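Local structure of cyclic nucleotide-binding domain (CNMP-BD) protein (Geobacter metallireducens, 3MDP) at residues F34-I40 and A99-V105. The protein probably binds a cyclic nucleotide through its double-stranded beta-helix domain and may act as a DNA-binding transcription factor. Sequence-based numbering, arbitrary orientation.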
loop_
_atom_site.group_PDB
_atom_site.type_symbol
_atom_site.label_atom_id
_atom_site.label_comp_id
_atom_site.label_asym_id
_atom_site.label_seq_id
_atom_site.Cartn_x
_atom_site.Cartn_y
_atom_site.Cartn_z
ATOM N N PHE A 34 0.172 10.683 23.446
ATOM C CA PHE A 34 1.016 11.817 23.021
ATOM C C PHE A 34 0.208 13.104 23.149
ATOM O O PHE A 34 -0.973 13.144 22.787
ATOM C CB PHE A 34 1.501 11.679 21.580
ATOM C CG PHE A 34 2.389 10.490 21.344
ATOM C CD1 PHE A 34 1.832 9.263 20.995
ATOM C CD2 PHE A 34 3.775 10.581 21.495
ATOM C CE1 PHE A 34 2.629 8.145 20.810
ATOM C CE2 PHE A 34 4.611 9.458 21.288
ATOM C CZ PHE A 34 4.033 8.245 20.942
ATOM N N PRO A 35 0.837 14.159 23.667
ATOM C CA PRO A 35 0.104 15.426 23.800
ATOM C C PRO A 35 0.057 16.187 22.479
ATOM O O PRO A 35 0.915 15.980 21.600
ATOM C CB PRO A 35 0.959 16.211 24.801
ATOM C CG PRO A 35 2.356 15.721 24.575
ATOM C CD PRO A 35 2.231 14.258 24.158
ATOM N N THR A 36 -0.909 17.088 22.365
ATOM C CA THR A 36 -1.011 18.010 21.230
ATOM C C THR A 36 0.306 18.693 20.940
ATOM O O THR A 36 0.946 19.279 21.835
ATOM C CB THR A 36 -2.057 19.108 21.525
ATOM O OG1 THR A 36 -3.219 18.474 22.039
ATOM C CG2 THR A 36 -2.423 19.893 20.255
ATOM N N GLY A 37 0.714 18.605 19.681
ATOM C CA GLY A 37 1.907 19.267 19.204
ATOM C C GLY A 37 3.177 18.457 19.310
ATOM O O GLY A 37 4.229 18.931 18.871
ATOM N N SER A 38 3.118 17.269 19.927
ATOM C CA SER A 38 4.307 16.432 20.023
ATOM C C SER A 38 4.623 15.798 18.661
ATOM O O SER A 38 3.721 15.514 17.856
ATOM C CB SER A 38 4.167 15.352 21.107
ATOM O OG SER A 38 3.075 14.500 20.863
ATOM N N VAL A 39 5.916 15.645 18.375
ATOM C CA VAL A 39 6.340 14.927 17.181
ATOM C C VAL A 39 6.486 13.449 17.531
ATOM O O VAL A 39 7.420 13.052 18.246
ATOM C CB VAL A 39 7.655 15.456 16.588
ATOM C CG1 VAL A 39 8.022 14.608 15.345
ATOM C CG2 VAL A 39 7.529 16.937 16.247
ATOM N N ILE A 40 5.559 12.646 17.023
ATOM C CA ILE A 40 5.452 11.223 17.357
ATOM C C ILE A 40 6.605 10.430 16.729
ATOM O O ILE A 40 7.211 9.576 17.381
ATOM C CB ILE A 40 4.098 10.658 16.895
ATOM C CG1 ILE A 40 2.959 11.397 17.629
ATOM C CG2 ILE A 40 3.988 9.125 17.161
ATOM C CD1 ILE A 40 1.569 11.047 17.136
ATOM N N ALA A 99 5.251 12.626 11.782
ATOM C CA ALA A 99 3.906 12.600 12.356
ATOM C C ALA A 99 3.819 13.452 13.624
ATOM O O ALA A 99 4.666 13.347 14.530
ATOM C CB ALA A 99 3.469 11.180 12.656
ATOM N N ARG A 100 2.786 14.287 13.696
ATOM C CA ARG A 100 2.548 15.064 14.894
ATOM C C ARG A 100 1.093 15.005 15.326
ATOM O O ARG A 100 0.163 14.920 14.485
ATOM C CB ARG A 100 3.011 16.508 14.714
ATOM C CG ARG A 100 2.266 17.319 13.666
ATOM C CD ARG A 100 2.822 18.715 13.569
ATOM N NE ARG A 100 2.361 19.325 12.331
ATOM C CZ ARG A 100 3.067 20.164 11.577
ATOM N NH1 ARG A 100 4.289 20.562 11.931
ATOM N NH2 ARG A 100 2.534 20.611 10.446
ATOM N N ALA A 101 0.911 15.064 16.643
ATOM C CA ALA A 101 -0.400 15.083 17.259
ATOM C C ALA A 101 -1.040 16.462 17.059
ATOM O O ALA A 101 -0.419 17.493 17.332
ATOM C CB ALA A 101 -0.293 14.741 18.744
ATOM N N THR A 102 -2.282 16.488 16.581
ATOM C CA THR A 102 -3.011 17.763 16.442
ATOM C C THR A 102 -4.058 17.934 17.536
ATOM O O THR A 102 -4.668 18.991 17.644
ATOM C CB THR A 102 -3.687 17.857 15.076
ATOM O OG1 THR A 102 -4.603 16.774 14.950
ATOM C CG2 THR A 102 -2.651 17.745 13.980
ATOM N N LYS A 103 -4.267 16.882 18.321
ATOM C CA LYS A 103 -5.119 16.897 19.503
ATOM C C LYS A 103 -4.499 15.886 20.450
ATOM O O LYS A 103 -3.536 15.217 20.088
ATOM C CB LYS A 103 -6.578 16.456 19.226
ATOM C CG LYS A 103 -7.054 16.449 17.828
ATOM C CD LYS A 103 -8.581 16.254 17.804
ATOM C CE LYS A 103 -9.100 16.073 16.386
ATOM N NZ LYS A 103 -10.571 16.365 16.266
ATOM N N PRO A 104 -5.059 15.745 21.651
ATOM C CA PRO A 104 -4.489 14.710 22.517
ATOM C C PRO A 104 -4.675 13.340 21.864
ATOM O O PRO A 104 -5.761 13.029 21.397
ATOM C CB PRO A 104 -5.254 14.881 23.838
ATOM C CG PRO A 104 -5.718 16.374 23.825
ATOM C CD PRO A 104 -5.988 16.655 22.362
ATOM N N VAL A 105 -3.596 12.562 21.779
ATOM C CA VAL A 105 -3.578 11.325 20.987
ATOM C C VAL A 105 -3.362 10.097 21.886
ATOM O O VAL A 105 -2.549 10.139 22.815
ATOM C CB VAL A 105 -2.494 11.413 19.905
ATOM C CG1 VAL A 105 -1.997 10.013 19.444
ATOM C CG2 VAL A 105 -2.993 12.234 18.714
#
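F34 and V105 form an antiparallel hydrogen-bonded pair: F34 N gives to V105 O at 2.8 Å, and V105 N returns a bond to F34 O, both at 164° at the hydrogen. Beyond it, backbone bonds resume at G37 N to A101 O (2.8 Å), A101 N to S38 O and I40 N to A99 O. Segment 34-40 steps from one sheet to the other through a type II turn, P35 to S38, and 99-105 through T102-P104 alongside it. The methyl of A101 packs into this turn, its CB 3.3 Å from P35 O and 4.0 Å from S38 OG. That carbonyl is gripped twice, by S38 N and by S38 OG, the latter at 2.7 Å in the carbonyl plane; the S38 chi1 of 59° sets OG between its own backbone N and carbonyl carbon, where it can reach back. With S38 replaced by an alanine, P35 O is likely to keep only the backbone bond, and the turn to be less firmly held. I40 CG2 lies 3.9 Å above the plane of the F34 ring, offset toward its rim, while V105 CG1 meets the ring edge. M51 backs F34 and I40. Two antiparallel strands passing together between sheets are characteristic of the double-stranded beta-helix of cyclic nucleotide-binding domains.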